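Local structure of putative hyaluronoglucosaminidase (Clostridium perfringens, 6PWI) at residues 304-318 with 347-359. The protein probably acts as a family 84 glycoside hydrolase with hexosaminidase activity, this chain being the N-terminal and catalytic part of a longer protein that is probably anchored to the cell wall. Residues are numbered along the deposited sequence; the frame is centred on the assembly and turned at random.
Sequences ANNQVKLMEDLEKWR and YLKTIGTMPETID
Val308 packs against Thr350 and Met354, its two methyls divided between them. CG1, anti to the backbone N (chi1 177°), lies 3.9 Å from Met354 CA, while CG2 reaches back to Thr350 O at 3.5 Å. That carbonyl accepts bonds from both Thr353 N and Thr353 OG1, the latter in the carbonyl plane, which holds the chain from Thr350 to Thr353; the type I turn from Ile351 to Met354 is closed by Met354 N on Ile351 O.

Deeper in, Met311 bends twice along its chain. Its CG meets Met354 SD at 4.0 Å, and its CB and CE both approach the CD1 methyl of Ile358. Phe329 of strand 328-330 touches all three side chains and backs this apolar layer from the barrel side.

One turn before Val308, Ala304 CB packs on Tyr347 CD1 (3.6 Å) and on the methyl of Thr350. The tyrosine hydroxyl donates to Gln307 OE1 at 2.7 Å, in the carbonyl plane and with a C=O...O angle of 153°; the same hydroxyl also bonds Lys332 N, so two partners fix it.

At the far end, the aliphatic part of Glu315 runs antiparallel alongside the Pro355 ring, Glu315 CB lying 4.0 Å from Pro355 CG. Beyond the proline, Thr357 OG1 donates to Glu315 OE2 (2.9 Å) from above the carboxylate plane. Arg318 NH1 forms a salt bridge with that same oxygen.

The helix axes run nearly parallel, 17° apart. Helix 304-321 follows barrel strand 293-296, and helix 346-351 with its turns leads into strand 359-362: neighbouring outer-layer elements of a (beta/alpha)8 barrel, the catalytic fold of family 84.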
loop_
_atom_site.group_PDB
_atom_site.type_symbol
_atom_site.label_atom_id
_atom_site.label_comp_id
_atom_site.label_asym_id
_atom_site.label_seq_id
_atom_site.Cartn_x
_atom_site.Cartn_y
_atom_site.Cartn_z
ATOM N N ALA A 304 -23.722 2.863 -22.244
ATOM C CA ALA A 304 -23.389 3.512 -20.984
ATOM C C ALA A 304 -24.650 3.805 -20.171
ATOM O O ALA A 304 -24.610 3.809 -18.940
ATOM C CB ALA A 304 -22.629 4.783 -21.263
ATOM N N ASN A 305 -25.758 4.063 -20.876
ATOM C CA ASN A 305 -27.037 4.384 -20.265
ATOM C C ASN A 305 -27.465 3.266 -19.323
ATOM O O ASN A 305 -27.986 3.527 -18.239
ATOM C CB ASN A 305 -28.116 4.615 -21.319
ATOM C CG ASN A 305 -28.192 6.068 -21.728
ATOM O OD1 ASN A 305 -28.002 6.962 -20.901
ATOM N ND2 ASN A 305 -28.464 6.311 -23.000
ATOM N N ASN A 306 -27.235 2.027 -19.761
ATOM C CA ASN A 306 -27.626 0.856 -18.998
ATOM C C ASN A 306 -26.843 0.799 -17.689
ATOM O O ASN A 306 -27.415 0.506 -16.639
ATOM C CB ASN A 306 -27.533 -0.408 -19.854
ATOM C CG ASN A 306 -28.599 -0.435 -20.930
ATOM O OD1 ASN A 306 -29.623 0.242 -20.819
ATOM N ND2 ASN A 306 -28.368 -1.215 -21.975
ATOM N N GLN A 307 -25.538 1.104 -17.773
ATOM C CA GLN A 307 -24.656 1.088 -16.620
ATOM C C GLN A 307 -25.188 2.050 -15.560
ATOM O O GLN A 307 -25.201 1.720 -14.379
ATOM C CB GLN A 307 -23.216 1.369 -17.050
ATOM C CG GLN A 307 -22.595 0.217 -17.832
ATOM C CD GLN A 307 -21.373 0.613 -18.625
ATOM O OE1 GLN A 307 -20.564 1.432 -18.197
ATOM N NE2 GLN A 307 -21.220 0.013 -19.794
ATOM N N VAL A 308 -25.677 3.216 -16.003
ATOM C CA VAL A 308 -26.264 4.203 -15.111
ATOM C C VAL A 308 -27.548 3.644 -14.492
ATOM O O VAL A 308 -27.742 3.732 -13.277
ATOM C CB VAL A 308 -26.507 5.545 -15.827
ATOM C CG1 VAL A 308 -27.195 6.558 -14.918
ATOM C CG2 VAL A 308 -25.211 6.119 -16.366
ATOM N N LYS A 309 -28.422 3.073 -15.335
ATOM C CA LYS A 309 -29.672 2.473 -14.891
ATOM C C LYS A 309 -29.404 1.561 -13.693
ATOM O O LYS A 309 -30.022 1.729 -12.643
ATOM C CB LYS A 309 -30.347 1.750 -16.060
ATOM C CG LYS A 309 -31.720 1.148 -15.801
ATOM C CD LYS A 309 -32.434 0.841 -17.116
ATOM C CE LYS A 309 -33.464 -0.269 -17.047
ATOM N NZ LYS A 309 -34.484 -0.010 -16.000
ATOM N N LEU A 310 -28.449 0.632 -13.842
ATOM C CA LEU A 310 -28.155 -0.328 -12.791
ATOM C C LEU A 310 -27.738 0.393 -11.509
ATOM O O LEU A 310 -28.242 0.076 -10.429
ATOM C CB LEU A 310 -27.080 -1.314 -13.257
ATOM C CG LEU A 310 -26.584 -2.276 -12.173
ATOM C CD1 LEU A 310 -27.698 -3.199 -11.705
ATOM C CD2 LEU A 310 -25.392 -3.092 -12.650
ATOM N N MET A 311 -26.829 1.369 -11.640
ATOM C CA MET A 311 -26.245 2.028 -10.482
ATOM C C MET A 311 -27.319 2.810 -9.730
ATOM O O MET A 311 -27.230 2.969 -8.513
ATOM C CB MET A 311 -25.085 2.954 -10.870
ATOM C CG MET A 311 -23.854 2.222 -11.416
ATOM S SD MET A 311 -23.259 0.799 -10.437
ATOM C CE MET A 311 -22.780 1.592 -8.902
ATOM N N GLU A 312 -28.337 3.281 -10.464
ATOM C CA GLU A 312 -29.457 3.998 -9.872
ATOM C C GLU A 312 -30.255 3.041 -8.993
ATOM O O GLU A 312 -30.681 3.418 -7.902
ATOM C CB GLU A 312 -30.342 4.629 -10.949
ATOM C CG GLU A 312 -30.024 6.088 -11.220
ATOM C CD GLU A 312 -30.451 6.646 -12.572
ATOM O OE1 GLU A 312 -30.906 5.861 -13.436
ATOM O OE2 GLU A 312 -30.313 7.873 -12.771
ATOM N N ASP A 313 -30.416 1.798 -9.475
ATOM C CA ASP A 313 -31.177 0.770 -8.777
ATOM C C ASP A 313 -30.388 0.225 -7.584
ATOM O O ASP A 313 -30.980 -0.106 -6.557
ATOM C CB ASP A 313 -31.682 -0.315 -9.735
ATOM C CG ASP A 313 -32.905 0.110 -10.539
ATOM O OD1 ASP A 313 -33.675 0.953 -10.037
ATOM O OD2 ASP A 313 -33.085 -0.408 -11.660
ATOM N N LEU A 314 -29.056 0.152 -7.715
ATOM C CA LEU A 314 -28.213 -0.343 -6.638
ATOM C C LEU A 314 -28.115 0.697 -5.529
ATOM O O LEU A 314 -27.962 0.338 -4.364
ATOM C CB LEU A 314 -26.826 -0.716 -7.172
ATOM C CG LEU A 314 -26.791 -1.910 -8.126
ATOM C CD1 LEU A 314 -25.365 -2.223 -8.549
ATOM C CD2 LEU A 314 -27.434 -3.132 -7.494
ATOM N N GLU A 315 -28.211 1.979 -5.898
ATOM C CA GLU A 315 -28.130 3.056 -4.924
ATOM C C GLU A 315 -29.362 3.032 -4.017
ATOM O O GLU A 315 -29.247 3.264 -2.811
ATOM C CB GLU A 315 -27.923 4.406 -5.616
ATOM C CG GLU A 315 -27.840 5.590 -4.664
ATOM C CD GLU A 315 -26.595 5.705 -3.792
ATOM O OE1 GLU A 315 -25.694 4.850 -3.908
ATOM O OE2 GLU A 315 -26.527 6.661 -2.992
ATOM N N LYS A 316 -30.534 2.732 -4.600
ATOM C CA LYS A 316 -31.773 2.620 -3.841
ATOM C C LYS A 316 -31.614 1.551 -2.762
ATOM O O LYS A 316 -31.914 1.797 -1.594
ATOM C CB LYS A 316 -32.977 2.363 -4.756
ATOM C CG LYS A 316 -33.694 3.607 -5.279
ATOM C CD LYS A 316 -34.951 3.319 -6.096
ATOM C CE LYS A 316 -34.729 3.294 -7.597
ATOM N N TRP A 317 -31.106 0.380 -3.170
ATOM C CA TRP A 317 -30.807 -0.735 -2.280
ATOM C C TRP A 317 -29.868 -0.302 -1.153
ATOM O O TRP A 317 -30.083 -0.619 0.019
ATOM C CB TRP A 317 -30.218 -1.902 -3.082
ATOM C CG TRP A 317 -29.808 -3.068 -2.236
ATOM C CD1 TRP A 317 -30.618 -4.056 -1.756
ATOM C CD2 TRP A 317 -28.482 -3.371 -1.764
ATOM N NE1 TRP A 317 -29.891 -4.949 -1.015
ATOM C CE2 TRP A 317 -28.577 -4.556 -1.000
ATOM C CE3 TRP A 317 -27.225 -2.770 -1.916
ATOM C CZ2 TRP A 317 -27.466 -5.144 -0.394
ATOM C CZ3 TRP A 317 -26.132 -3.343 -1.303
ATOM C CH2 TRP A 317 -26.250 -4.518 -0.557
ATOM N N ARG A 318 -28.818 0.431 -1.526
ATOM C CA ARG A 318 -27.761 0.782 -0.596
ATOM C C ARG A 318 -28.315 1.661 0.527
ATOM O O ARG A 318 -27.908 1.533 1.682
ATOM C CB ARG A 318 -26.643 1.469 -1.378
ATOM C CG ARG A 318 -25.417 1.811 -0.550
ATOM C CD ARG A 318 -24.886 3.090 -1.137
ATOM N NE ARG A 318 -24.360 3.842 -0.020
ATOM C CZ ARG A 318 -24.424 5.158 0.088
ATOM N NH1 ARG A 318 -25.011 5.875 -0.856
ATOM N NH2 ARG A 318 -23.901 5.747 1.148
ATOM N N TYR A 347 -19.282 8.746 -23.417
ATOM C CA TYR A 347 -19.323 7.735 -22.376
ATOM C C TYR A 347 -19.156 8.392 -21.005
ATOM O O TYR A 347 -19.968 8.162 -20.114
ATOM C CB TYR A 347 -18.317 6.609 -22.635
ATOM C CG TYR A 347 -18.287 5.598 -21.519
ATOM C CD1 TYR A 347 -19.095 4.470 -21.552
ATOM C CD2 TYR A 347 -17.501 5.803 -20.392
ATOM C CE1 TYR A 347 -19.111 3.560 -20.506
ATOM C CE2 TYR A 347 -17.499 4.900 -19.340
ATOM C CZ TYR A 347 -18.309 3.777 -19.397
ATOM O OH TYR A 347 -18.313 2.892 -18.359
ATOM N N LEU A 348 -18.115 9.222 -20.848
ATOM C CA LEU A 348 -17.792 9.787 -19.546
ATOM C C LEU A 348 -18.889 10.754 -19.101
ATOM O O LEU A 348 -19.230 10.800 -17.923
ATOM C CB LEU A 348 -16.409 10.451 -19.573
ATOM C CG LEU A 348 -15.214 9.505 -19.740
ATOM C CD1 LEU A 348 -13.911 10.281 -19.847
ATOM C CD2 LEU A 348 -15.130 8.489 -18.607
ATOM N N LYS A 349 -19.459 11.501 -20.053
ATOM C CA LYS A 349 -20.532 12.440 -19.770
ATOM C C LYS A 349 -21.735 11.682 -19.209
ATOM O O LYS A 349 -22.363 12.143 -18.255
ATOM C CB LYS A 349 -20.873 13.237 -21.031
ATOM C CG LYS A 349 -21.869 14.379 -20.873
ATOM C CD LYS A 349 -22.043 15.130 -22.176
ATOM C CE LYS A 349 -23.438 15.673 -22.410
ATOM N NZ LYS A 349 -23.602 17.022 -21.824
ATOM N N THR A 350 -22.027 10.504 -19.783
ATOM C CA THR A 350 -23.167 9.714 -19.342
ATOM C C THR A 350 -22.932 9.124 -17.952
ATOM O O THR A 350 -23.810 9.204 -17.089
ATOM C CB THR A 350 -23.501 8.601 -20.336
ATOM O OG1 THR A 350 -23.799 9.275 -21.554
ATOM C CG2 THR A 350 -24.705 7.794 -19.911
ATOM N N ILE A 351 -21.757 8.503 -17.779
ATOM C CA ILE A 351 -21.304 7.898 -16.537
ATOM C C ILE A 351 -21.419 8.916 -15.405
ATOM O O ILE A 351 -21.787 8.570 -14.288
ATOM C CB ILE A 351 -19.871 7.348 -16.726
ATOM C CG1 ILE A 351 -19.884 6.040 -17.522
ATOM C CG2 ILE A 351 -19.113 7.185 -15.423
ATOM C CD1 ILE A 351 -21.011 5.090 -17.163
ATOM N N GLY A 352 -21.149 10.183 -15.727
ATOM C CA GLY A 352 -21.189 11.256 -14.748
ATOM C C GLY A 352 -22.602 11.620 -14.294
ATOM O O GLY A 352 -22.758 12.394 -13.354
ATOM N N THR A 353 -23.624 11.067 -14.959
ATOM C CA THR A 353 -25.001 11.334 -14.561
ATOM C C THR A 353 -25.496 10.296 -13.552
ATOM O O THR A 353 -26.624 10.405 -13.084
ATOM C CB THR A 353 -25.971 11.436 -15.747
ATOM O OG1 THR A 353 -26.148 10.131 -16.299
ATOM C CG2 THR A 353 -25.523 12.422 -16.802
ATOM N N MET A 354 -24.664 9.304 -13.208
ATOM C CA MET A 354 -25.048 8.359 -12.172
ATOM C C MET A 354 -25.009 9.047 -10.804
ATOM O O MET A 354 -24.453 10.137 -10.685
ATOM C CB MET A 354 -24.196 7.088 -12.208
ATOM C CG MET A 354 -22.768 7.252 -11.725
ATOM S SD MET A 354 -21.898 5.656 -11.745
ATOM C CE MET A 354 -21.995 5.215 -13.479
ATOM N N PRO A 355 -25.664 8.495 -9.750
ATOM C CA PRO A 355 -25.788 9.186 -8.466
ATOM C C PRO A 355 -24.462 9.754 -7.977
ATOM O O PRO A 355 -23.428 9.106 -8.102
ATOM C CB PRO A 355 -26.266 8.076 -7.527
ATOM C CG PRO A 355 -27.092 7.196 -8.419
ATOM C CD PRO A 355 -26.369 7.203 -9.749
ATOM N N GLU A 356 -24.539 10.956 -7.393
ATOM C CA GLU A 356 -23.418 11.788 -6.983
ATOM C C GLU A 356 -22.497 11.083 -5.986
ATOM O O GLU A 356 -21.332 11.451 -5.855
ATOM C CB GLU A 356 -23.963 13.037 -6.293
ATOM C CG GLU A 356 -24.116 14.245 -7.198
ATOM C CD GLU A 356 -24.247 15.531 -6.391
ATOM O OE1 GLU A 356 -25.334 15.754 -5.802
ATOM O OE2 GLU A 356 -23.252 16.292 -6.316
ATOM N N THR A 357 -23.020 10.088 -5.264
ATOM C CA THR A 357 -22.296 9.476 -4.159
ATOM C C THR A 357 -21.259 8.468 -4.657
ATOM O O THR A 357 -20.363 8.089 -3.906
ATOM C CB THR A 357 -23.260 8.763 -3.202
ATOM O OG1 THR A 357 -24.017 7.823 -3.972
ATOM C CG2 THR A 357 -24.168 9.713 -2.447
ATOM N N ILE A 358 -21.395 8.021 -5.913
ATOM C CA ILE A 358 -20.569 6.946 -6.436
ATOM C C ILE A 358 -19.182 7.488 -6.775
ATOM O O ILE A 358 -19.057 8.529 -7.414
ATOM C CB ILE A 358 -21.257 6.263 -7.635
ATOM C CG1 ILE A 358 -22.572 5.602 -7.207
ATOM C CG2 ILE A 358 -20.321 5.276 -8.312
ATOM C CD1 ILE A 358 -23.503 5.265 -8.352
ATOM N N ASP A 359 -18.153 6.760 -6.331
ATOM C CA ASP A 359 -16.760 7.091 -6.592
ATOM C C ASP A 359 -16.279 6.379 -7.854
ATOM O O ASP A 359 -16.117 5.161 -7.863
ATOM C CB ASP A 359 -15.898 6.769 -5.371
ATOM C CG ASP A 359 -16.467 7.422 -4.123
ATOM O OD1 ASP A 359 -16.617 8.667 -4.139
ATOM O OD2 ASP A 359 -16.816 6.678 -3.172
#